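Local atomic coordinates of UDP-glucose:anthocyanidin 3-O-glucosyltransferase (Clitoria ternatea, PDB entry 4REL), a protein that belongs to the UDP-glycosyltransferase family and has the GT-B fold, two Rossmann-like domains facing each other across a cleft. Residues D83-T88 against A115-S120; N77-L82 against K188-S193; S119-A124 against G200-Q205. All coordinates share one frame; numbering follows the deposited sequence.

Contact 1. Residues D83-T88 against A115-S120; sequences DLFLST and AFVTSS. With KMP (3,5,7-trihydroxy-2-(4-hydroxyphenyl)-4H-chromen-4-one), chain B.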
loop_
_atom_site.group_PDB
_atom_site.type_symbol
_atom_site.label_atom_id
_atom_site.label_comp_id
_atom_site.label_asym_id
_atom_site.label_seq_id
_atom_site.Cartn_x
_atom_site.Cartn_y
_atom_site.Cartn_z
ATOM N N ASP A 83 12.751 -12.411 -2.621
ATOM C CA ASP A 83 13.151 -13.562 -3.435
ATOM C C ASP A 83 13.269 -14.834 -2.594
ATOM O O ASP A 83 12.804 -15.905 -2.995
ATOM C CB ASP A 83 14.511 -13.306 -4.093
ATOM C CG ASP A 83 14.463 -12.247 -5.192
ATOM O OD1 ASP A 83 13.382 -11.991 -5.757
ATOM O OD2 ASP A 83 15.533 -11.687 -5.511
ATOM N N LEU A 84 13.928 -14.720 -1.441
ATOM C CA LEU A 84 14.184 -15.893 -0.600
ATOM C C LEU A 84 12.883 -16.513 -0.116
ATOM O O LEU A 84 12.728 -17.739 -0.137
ATOM C CB LEU A 84 15.111 -15.549 0.577
ATOM C CG LEU A 84 16.577 -15.285 0.195
ATOM C CD1 LEU A 84 17.388 -14.815 1.398
ATOM C CD2 LEU A 84 17.216 -16.543 -0.405
ATOM N N PHE A 85 11.932 -15.680 0.298
ATOM C CA PHE A 85 10.626 -16.225 0.666
ATOM C C PHE A 85 9.921 -16.852 -0.532
ATOM O O PHE A 85 9.388 -17.949 -0.435
ATOM C CB PHE A 85 9.702 -15.168 1.278
ATOM C CG PHE A 85 8.313 -15.687 1.532
ATOM C CD1 PHE A 85 8.078 -16.578 2.576
ATOM C CD2 PHE A 85 7.263 -15.328 0.705
ATOM C CE1 PHE A 85 6.810 -17.077 2.806
ATOM C CE2 PHE A 85 5.985 -15.833 0.923
ATOM C CZ PHE A 85 5.758 -16.700 1.978
ATOM N N LEU A 86 9.888 -16.145 -1.659
ATOM C CA LEU A 86 9.174 -16.680 -2.810
ATOM C C LEU A 86 9.820 -17.992 -3.272
ATOM O O LEU A 86 9.125 -18.885 -3.771
ATOM C CB LEU A 86 9.108 -15.657 -3.956
ATOM C CG LEU A 86 8.258 -14.413 -3.699
ATOM C CD1 LEU A 86 8.522 -13.340 -4.772
ATOM C CD2 LEU A 86 6.777 -14.751 -3.647
ATOM N N SER A 87 11.133 -18.120 -3.087
ATOM C CA SER A 87 11.832 -19.329 -3.532
ATOM C C SER A 87 11.444 -20.582 -2.748
ATOM O O SER A 87 11.757 -21.693 -3.176
ATOM C CB SER A 87 13.353 -19.142 -3.482
ATOM O OG SER A 87 13.845 -19.265 -2.153
ATOM N N THR A 88 10.757 -20.418 -1.618
ATOM C CA THR A 88 10.367 -21.576 -0.815
ATOM C C THR A 88 9.231 -22.368 -1.446
ATOM O O THR A 88 8.962 -23.491 -1.032
ATOM C CB THR A 88 9.954 -21.208 0.623
ATOM O OG1 THR A 88 8.827 -20.333 0.587
ATOM C CG2 THR A 88 11.084 -20.524 1.356
ATOM N N ALA A 115 -1.822 -11.254 -3.691
ATOM C CA ALA A 115 -1.597 -11.629 -5.090
ATOM C C ALA A 115 -0.146 -11.988 -5.410
ATOM O O ALA A 115 0.111 -12.748 -6.343
ATOM C CB ALA A 115 -2.081 -10.506 -6.033
ATOM N N PHE A 116 0.803 -11.414 -4.676
ATOM C CA PHE A 116 2.218 -11.676 -4.963
ATOM C C PHE A 116 2.628 -13.105 -4.599
ATOM O O PHE A 116 3.642 -13.602 -5.097
ATOM C CB PHE A 116 3.147 -10.698 -4.235
ATOM C CG PHE A 116 3.120 -9.291 -4.775
ATOM C CD1 PHE A 116 2.391 -8.973 -5.919
ATOM C CD2 PHE A 116 3.825 -8.282 -4.127
ATOM C CE1 PHE A 116 2.366 -7.669 -6.413
ATOM C CE2 PHE A 116 3.808 -6.967 -4.620
ATOM C CZ PHE A 116 3.071 -6.668 -5.760
ATOM N N VAL A 117 1.876 -13.748 -3.709
ATOM C CA VAL A 117 2.200 -15.125 -3.331
ATOM C C VAL A 117 1.552 -16.058 -4.344
ATOM O O VAL A 117 0.593 -16.774 -4.054
ATOM C CB VAL A 117 1.759 -15.454 -1.890
ATOM C CG1 VAL A 117 2.305 -16.826 -1.462
ATOM C CG2 VAL A 117 2.275 -14.382 -0.942
ATOM N N THR A 118 2.080 -16.041 -5.559
ATOM C CA THR A 118 1.428 -16.762 -6.646
ATOM C C THR A 118 1.487 -18.275 -6.464
ATOM O O THR A 118 0.648 -18.993 -7.004
ATOM C CB THR A 118 2.015 -16.382 -8.008
ATOM O OG1 THR A 118 3.402 -16.734 -8.026
ATOM C CG2 THR A 118 1.866 -14.869 -8.246
ATOM N N SER A 119 2.465 -18.764 -5.703
ATOM C CA SER A 119 2.531 -20.202 -5.411
ATOM C C SER A 119 1.285 -20.698 -4.669
ATOM O O SER A 119 0.967 -21.888 -4.706
ATOM C CB SER A 119 3.788 -20.550 -4.607
ATOM O OG SER A 119 4.942 -20.441 -5.423
ATOM N N SER A 120 0.583 -19.796 -3.988
ATOM C CA SER A 120 -0.617 -20.210 -3.264
ATOM C C SER A 120 -1.765 -20.582 -4.199
ATOM O O SER A 120 -2.686 -21.290 -3.800
ATOM C CB SER A 120 -1.049 -19.163 -2.220
ATOM O OG SER A 120 -1.499 -17.976 -2.836
HETATM C C1 KMP B . 5.481 -3.074 -8.226
HETATM C C2 KMP B . 4.671 -3.019 -7.104
HETATM C C3 KMP B . 5.264 -3.316 -5.782
HETATM C C4 KMP B . 6.699 -3.655 -5.694
HETATM C C5 KMP B . 7.428 -3.689 -6.876
HETATM C C6 KMP B . 6.830 -3.404 -8.107
HETATM C C9 KMP B . 4.447 -3.270 -4.547
HETATM C C10 KMP B . 5.121 -3.583 -3.267
HETATM C C11 KMP B . 6.582 -3.921 -3.286
HETATM C C14 KMP B . 7.342 -4.246 -2.039
HETATM C C15 KMP B . 6.706 -4.520 -0.830
HETATM C C16 KMP B . 7.446 -4.815 0.305
HETATM C C17 KMP B . 8.830 -4.834 0.243
HETATM C C18 KMP B . 9.474 -4.565 -0.958
HETATM C C19 KMP B . 8.730 -4.275 -2.094
HETATM O O12 KMP B . 7.280 -3.934 -4.479
HETATM O O13 KMP B . 3.229 -2.978 -4.599
HETATM O O24 KMP B . 9.552 -5.120 1.363
HETATM O O27 KMP B . 4.383 -3.535 -2.123
HETATM O O29 KMP B . 7.595 -3.453 -9.232
HETATM O O30 KMP B . 3.351 -2.701 -7.198
HETATM O O HOH W 1 6.435 -18.985 -3.189
#
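The carbonyl O of V117, a residue whose side chain packs on F85, is gripped twice by S120: OG binds it at 2.7 Å, nearly along the C=O axis, while the backbone N of S120 joins it at 3.0 Å. S120 OG is also hydrogen-bonded to W131 NE1. The facing segment D83-T88 repeats the scheme, since F85 O accepts both the hydroxyl and the backbone N of T88, with OG1 at 2.7 Å in the carbonyl plane. Between these two fixed turns the direct contact is thin. V117 CG2 reaches the edge of the F85 ring, 4.4 Å from CE2. L86, its CG beside the backbone N (chi1 -67°), ends with CD2 3.6 Å from F116 O, and F116 O also takes a weak bond from T118 N across the inverse gamma turn centred on V117. A water adds a polar bridge: it donates to L86 O at 2.8 Å and joins S119 OG. The F116 ring leads away from this packing and presents an edge to KMP, with CE2 3.8 Å from C9. A loop that leaves the C-terminal end of strand 110-114, enters helix 119-127 and borders the ligand pocket is characteristic of a Rossmann-like domain.

Contact 2. Residues N77-L82 against K188-S193; sequences NPIEKL and KETLFS. With KMP (3,5,7-trihydroxy-2-(4-hydroxyphenyl)-4H-chromen-4-one), chain B.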
loop_
_atom_site.group_PDB
_atom_site.type_symbol
_atom_site.label_atom_id
_atom_site.label_comp_id
_atom_site.label_asym_id
_atom_site.label_seq_id
_atom_site.Cartn_x
_atom_site.Cartn_y
_atom_site.Cartn_z
ATOM N N ASN A 77 19.367 -4.806 0.639
ATOM C CA ASN A 77 18.584 -4.356 -0.493
ATOM C C ASN A 77 17.200 -4.983 -0.404
ATOM O O ASN A 77 17.057 -6.141 0.009
ATOM C CB ASN A 77 19.284 -4.659 -1.817
ATOM C CG ASN A 77 19.017 -6.056 -2.318
ATOM O OD1 ASN A 77 18.015 -6.307 -2.992
ATOM N ND2 ASN A 77 19.927 -6.970 -2.017
ATOM N N PRO A 78 16.173 -4.217 -0.782
ATOM C CA PRO A 78 14.795 -4.558 -0.422
ATOM C C PRO A 78 14.224 -5.762 -1.165
ATOM O O PRO A 78 13.087 -6.129 -0.900
ATOM C CB PRO A 78 14.023 -3.298 -0.821
ATOM C CG PRO A 78 14.789 -2.770 -1.998
ATOM C CD PRO A 78 16.237 -3.049 -1.682
ATOM N N ILE A 79 14.977 -6.360 -2.079
ATOM C CA ILE A 79 14.416 -7.440 -2.880
ATOM C C ILE A 79 14.855 -8.822 -2.399
ATOM O O ILE A 79 14.128 -9.805 -2.570
ATOM C CB ILE A 79 14.751 -7.274 -4.371
ATOM C CG1 ILE A 79 14.326 -5.882 -4.851
ATOM C CG2 ILE A 79 14.026 -8.311 -5.213
ATOM C CD1 ILE A 79 12.850 -5.601 -4.625
ATOM N N GLU A 80 16.040 -8.904 -1.800
ATOM C CA GLU A 80 16.595 -10.214 -1.440
ATOM C C GLU A 80 15.669 -11.071 -0.580
ATOM O O GLU A 80 15.414 -12.234 -0.910
ATOM C CB GLU A 80 17.956 -10.100 -0.753
ATOM C CG GLU A 80 18.471 -11.477 -0.344
ATOM C CD GLU A 80 19.941 -11.503 -0.003
ATOM O OE1 GLU A 80 20.622 -10.475 -0.190
ATOM O OE2 GLU A 80 20.409 -12.563 0.464
ATOM N N LYS A 81 15.156 -10.512 0.513
ATOM C CA LYS A 81 14.293 -11.305 1.386
ATOM C C LYS A 81 13.001 -11.713 0.695
ATOM O O LYS A 81 12.438 -12.775 1.004
ATOM C CB LYS A 81 14.001 -10.575 2.700
ATOM C CG LYS A 81 15.196 -10.569 3.657
ATOM C CD LYS A 81 14.917 -9.711 4.879
ATOM C CE LYS A 81 15.986 -9.912 5.938
ATOM N NZ LYS A 81 15.831 -8.939 7.051
ATOM N N LEU A 82 12.533 -10.883 -0.234
ATOM C CA LEU A 82 11.346 -11.221 -1.026
ATOM C C LEU A 82 11.633 -12.441 -1.899
ATOM O O LEU A 82 10.842 -13.384 -1.937
ATOM C CB LEU A 82 10.888 -10.060 -1.919
ATOM C CG LEU A 82 10.820 -8.625 -1.400
ATOM C CD1 LEU A 82 10.133 -7.727 -2.422
ATOM C CD2 LEU A 82 10.128 -8.525 -0.073
ATOM N N LYS A 188 19.140 -8.605 -14.757
ATOM C CA LYS A 188 18.439 -7.668 -13.885
ATOM C C LYS A 188 17.143 -8.268 -13.313
ATOM O O LYS A 188 16.662 -7.816 -12.269
ATOM C CB LYS A 188 18.141 -6.356 -14.623
ATOM C CG LYS A 188 19.260 -5.315 -14.554
ATOM C CD LYS A 188 18.971 -4.142 -15.491
ATOM C CE LYS A 188 19.973 -3.004 -15.314
ATOM N NZ LYS A 188 19.693 -2.185 -14.097
ATOM N N GLU A 189 16.587 -9.279 -13.984
ATOM C CA GLU A 189 15.335 -9.902 -13.518
ATOM C C GLU A 189 15.555 -10.623 -12.205
ATOM O O GLU A 189 16.616 -11.197 -11.965
ATOM C CB GLU A 189 14.789 -10.908 -14.526
ATOM C CG GLU A 189 14.460 -10.330 -15.879
ATOM C CD GLU A 189 13.765 -11.331 -16.777
ATOM O OE1 GLU A 189 14.276 -11.591 -17.889
ATOM O OE2 GLU A 189 12.704 -11.851 -16.369
ATOM N N THR A 190 14.545 -10.603 -11.349
ATOM C CA THR A 190 14.652 -11.287 -10.070
ATOM C C THR A 190 13.474 -12.234 -9.947
ATOM O O THR A 190 12.513 -12.127 -10.712
ATOM C CB THR A 190 14.637 -10.292 -8.900
ATOM O OG1 THR A 190 13.401 -9.564 -8.913
ATOM C CG2 THR A 190 15.818 -9.312 -9.004
ATOM N N LEU A 191 13.533 -13.161 -8.996
ATOM C CA LEU A 191 12.397 -14.052 -8.796
ATOM C C LEU A 191 11.163 -13.215 -8.485
ATOM O O LEU A 191 10.055 -13.535 -8.922
ATOM C CB LEU A 191 12.670 -15.061 -7.671
ATOM C CG LEU A 191 11.483 -15.940 -7.278
ATOM C CD1 LEU A 191 10.983 -16.737 -8.464
ATOM C CD2 LEU A 191 11.891 -16.880 -6.142
ATOM N N PHE A 192 11.363 -12.119 -7.760
ATOM C CA PHE A 192 10.263 -11.216 -7.430
ATOM C C PHE A 192 9.691 -10.565 -8.687
ATOM O O PHE A 192 8.477 -10.532 -8.875
ATOM C CB PHE A 192 10.730 -10.159 -6.427
ATOM C CG PHE A 192 9.692 -9.125 -6.097
ATOM C CD1 PHE A 192 8.538 -9.471 -5.413
ATOM C CD2 PHE A 192 9.888 -7.799 -6.446
ATOM C CE1 PHE A 192 7.585 -8.515 -5.095
ATOM C CE2 PHE A 192 8.937 -6.838 -6.133
ATOM C CZ PHE A 192 7.787 -7.198 -5.454
ATOM N N SER A 193 10.552 -10.048 -9.559
ATOM C CA SER A 193 10.036 -9.405 -10.769
ATOM C C SER A 193 9.328 -10.402 -11.673
ATOM O O SER A 193 8.308 -10.073 -12.281
ATOM C CB SER A 193 11.124 -8.642 -11.543
ATOM O OG SER A 193 12.001 -9.525 -12.215
HETATM C C1 KMP B . 5.481 -3.074 -8.226
HETATM C C2 KMP B . 4.671 -3.019 -7.104
HETATM C C3 KMP B . 5.264 -3.316 -5.782
HETATM C C4 KMP B . 6.699 -3.655 -5.694
HETATM C C5 KMP B . 7.428 -3.689 -6.876
HETATM C C6 KMP B . 6.830 -3.404 -8.107
HETATM C C9 KMP B . 4.447 -3.270 -4.547
HETATM C C10 KMP B . 5.121 -3.583 -3.267
HETATM C C11 KMP B . 6.582 -3.921 -3.286
HETATM C C14 KMP B . 7.342 -4.246 -2.039
HETATM C C15 KMP B . 6.706 -4.520 -0.830
HETATM C C16 KMP B . 7.446 -4.815 0.305
HETATM C C17 KMP B . 8.830 -4.834 0.243
HETATM C C18 KMP B . 9.474 -4.565 -0.958
HETATM C C19 KMP B . 8.730 -4.275 -2.094
HETATM O O12 KMP B . 7.280 -3.934 -4.479
HETATM O O13 KMP B . 3.229 -2.978 -4.599
HETATM O O24 KMP B . 9.552 -5.120 1.363
HETATM O O27 KMP B . 4.383 -3.535 -2.123
HETATM O O29 KMP B . 7.595 -3.453 -9.232
HETATM O O30 KMP B . 3.351 -2.701 -7.198
#
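F192 meets I79 with its first side-chain atom, CB lying 4.0 Å from I79 CG2, and the two side chains cross at about a right angle. With CG anti to the backbone N (chi1 176°), the ring is carried out to L82, which lies over one of its faces. L82 CD1 sits over the centre of that face, 3.7 Å from the ring centroid and only 6° off the normal, a nearly ideal CH-pi contact. All six ring carbons lie at nearly the same distance from this methyl; CD2 has I79 CD1 as a further, oblique neighbour. The far end belongs to the ligand: CE2 lies 3.6 Å from KMP C5 and CZ 3.4 Å from KMP O12, at the edge of the phenylalanine ring. L82 CD1 also touches KMP directly, 3.5 Å from C18, so a single methyl serves both rings. Behind F192 its helix starts with a capping box: S193 N donates to T190 OG1 at 3.0 Å and T190 N to S193 OG at 2.9 Å. I79 CG2 rests near the same T190 OG1. No hydrogen bond crosses between the segments; the capping bonds satisfy backbone N-H groups locally, and what I79, L82 and F192 offer to one another, and L82 and F192 to KMP, is apolar and aromatic surface.

Contact 3. Residues S119-A124 against G200-Q205; sequences SSLLVA and GVVLPQ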
loop_
_atom_site.group_PDB
_atom_site.type_symbol
_atom_site.label_atom_id
_atom_site.label_comp_id
_atom_site.label_asym_id
_atom_site.label_seq_id
_atom_site.Cartn_x
_atom_site.Cartn_y
_atom_site.Cartn_z
ATOM N N SER A 119 2.465 -18.764 -5.703
ATOM C CA SER A 119 2.531 -20.202 -5.411
ATOM C C SER A 119 1.285 -20.698 -4.669
ATOM O O SER A 119 0.967 -21.888 -4.706
ATOM C CB SER A 119 3.788 -20.550 -4.607
ATOM O OG SER A 119 4.942 -20.441 -5.423
ATOM N N SER A 120 0.583 -19.796 -3.988
ATOM C CA SER A 120 -0.617 -20.210 -3.264
ATOM C C SER A 120 -1.765 -20.582 -4.199
ATOM O O SER A 120 -2.686 -21.290 -3.800
ATOM C CB SER A 120 -1.049 -19.163 -2.220
ATOM O OG SER A 120 -1.499 -17.976 -2.836
ATOM N N LEU A 121 -1.713 -20.127 -5.452
ATOM C CA LEU A 121 -2.715 -20.566 -6.413
ATOM C C LEU A 121 -2.532 -22.047 -6.723
ATOM O O LEU A 121 -3.515 -22.787 -6.851
ATOM C CB LEU A 121 -2.656 -19.723 -7.696
ATOM C CG LEU A 121 -3.454 -20.253 -8.896
ATOM C CD1 LEU A 121 -4.945 -20.323 -8.623
ATOM C CD2 LEU A 121 -3.174 -19.365 -10.110
ATOM N N LEU A 122 -1.278 -22.480 -6.833
ATOM C CA LEU A 122 -0.979 -23.892 -7.057
ATOM C C LEU A 122 -1.502 -24.719 -5.894
ATOM O O LEU A 122 -2.034 -25.824 -6.087
ATOM C CB LEU A 122 0.526 -24.117 -7.196
ATOM C CG LEU A 122 1.246 -23.477 -8.369
ATOM C CD1 LEU A 122 2.743 -23.772 -8.280
ATOM C CD2 LEU A 122 0.661 -23.986 -9.678
ATOM N N VAL A 123 -1.357 -24.174 -4.687
ATOM C CA VAL A 123 -1.829 -24.848 -3.477
ATOM C C VAL A 123 -3.350 -24.985 -3.529
ATOM O O VAL A 123 -3.904 -26.048 -3.240
ATOM C CB VAL A 123 -1.405 -24.078 -2.203
ATOM C CG1 VAL A 123 -2.059 -24.671 -0.954
ATOM C CG2 VAL A 123 0.109 -24.110 -2.054
ATOM N N ALA A 124 -4.023 -23.905 -3.906
ATOM C CA ALA A 124 -5.481 -23.930 -3.996
ATOM C C ALA A 124 -5.935 -24.932 -5.052
ATOM O O ALA A 124 -6.906 -25.661 -4.852
ATOM C CB ALA A 124 -6.023 -22.543 -4.304
ATOM N N GLY A 200 -0.598 -11.365 -14.938
ATOM C CA GLY A 200 -1.568 -11.347 -16.019
ATOM C C GLY A 200 -2.159 -12.720 -16.280
ATOM O O GLY A 200 -3.335 -12.854 -16.635
ATOM N N VAL A 201 -1.349 -13.756 -16.087
ATOM C CA VAL A 201 -1.812 -15.116 -16.291
ATOM C C VAL A 201 -2.396 -15.684 -14.993
ATOM O O VAL A 201 -3.350 -16.470 -15.012
ATOM C CB VAL A 201 -0.661 -16.013 -16.780
ATOM C CG1 VAL A 201 -1.083 -17.473 -16.788
ATOM C CG2 VAL A 201 -0.238 -15.596 -18.172
ATOM N N VAL A 202 -1.824 -15.272 -13.870
ATOM C CA VAL A 202 -2.251 -15.778 -12.561
ATOM C C VAL A 202 -3.630 -15.254 -12.132
ATOM O O VAL A 202 -4.508 -16.033 -11.755
ATOM C CB VAL A 202 -1.195 -15.468 -11.470
ATOM C CG1 VAL A 202 -1.779 -15.676 -10.055
ATOM C CG2 VAL A 202 0.043 -16.337 -11.664
ATOM N N LEU A 203 -3.826 -13.942 -12.201
ATOM C CA LEU A 203 -5.037 -13.322 -11.649
ATOM C C LEU A 203 -6.397 -13.782 -12.235
ATOM O O LEU A 203 -7.381 -13.874 -11.491
ATOM C CB LEU A 203 -4.932 -11.793 -11.664
ATOM C CG LEU A 203 -3.881 -11.215 -10.714
ATOM C CD1 LEU A 203 -3.748 -9.721 -10.925
ATOM C CD2 LEU A 203 -4.268 -11.509 -9.271
ATOM N N PRO A 204 -6.468 -14.070 -13.551
ATOM C CA PRO A 204 -7.758 -14.564 -14.051
ATOM C C PRO A 204 -8.148 -15.942 -13.503
ATOM O O PRO A 204 -9.298 -16.378 -13.675
ATOM C CB PRO A 204 -7.535 -14.631 -15.572
ATOM C CG PRO A 204 -6.517 -13.565 -15.830
ATOM C CD PRO A 204 -5.570 -13.705 -14.665
ATOM N N GLN A 205 -7.216 -16.627 -12.853
ATOM C CA GLN A 205 -7.519 -17.941 -12.294
ATOM C C GLN A 205 -8.119 -17.826 -10.895
ATOM O O GLN A 205 -8.572 -18.817 -10.324
ATOM C CB GLN A 205 -6.260 -18.817 -12.278
ATOM C CG GLN A 205 -5.649 -18.994 -13.672
ATOM C CD GLN A 205 -4.415 -19.857 -13.670
ATOM O OE1 GLN A 205 -4.473 -21.051 -13.340
ATOM N NE2 GLN A 205 -3.283 -19.268 -14.046
#
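L121 carries its CG anti to the backbone N (chi1 168°), which sends the branched end out from helix 119-127 toward G200-Q205, and Q205 answers with CG anti to its own carbonyl carbon (chi1 -58°) and an extended chain beyond. The two side chains cross at about a right angle. One methyl does most of the touching: L121 CD2 lies 3.8 Å from Q205 CB and equally 3.8 Å from Q205 CD, while OE1 and NE2 of that glutamine are only slightly farther off. The methyl therefore sits above the flat face of the amide, almost over CD, instead of meeting its polar rim. V202 closes in beside the glutamine, its CG1 3.9 Å from the same L121 CD2. The amide that receives the methyl is held at both ends. Q205 NE2 gives a nearly straight bond to V201 O, 3.0 Å long, with that oxygen lying in the amide plane; at the acceptor, the nitrogen stands well above the carbonyl plane. OE1 accepts from Q125 NE2, one residue beyond the first segment, and so ties the 3-10 turn back to helix 119-127. With both polar atoms engaged along the rim, the face remains for the leucine. The backbone of the turn is closed by Q205 N bonding V202 O at 3.0 Å. L121 and V202 both also pack on W131 of strand 131-135. The arrangement is that of neighbouring connections lying on the parallel sheet of a Rossmann-like domain: helix 119-127 leads into strand 131-135, and G200-Q205 leads into strand 208-211.

How the contacts relate
From the N terminus the chain first lays down N77-L82 and D83-T88, successive parts that share helix 80-86. It then passes through helix 89-104 and strand 110-114, and contact 1 closes the short loop at A115-S120. S119 and S120 are also where contact 3 opens. Much later K188-S193 returns to close contact 2, inside whose loop contact 1 is nested. G200-Q205 closes contact 3 last, so its loop crosses that of contact 2, although these two nowhere touch. D83 OD1 joins F192 N at 2.8 Å, coupling contacts 1 and 2, which both border KMP. Helix 80-86 is thus joined to the loop entering helix 119-127 and to helix 191-197, and helix 119-127 to G200-Q205.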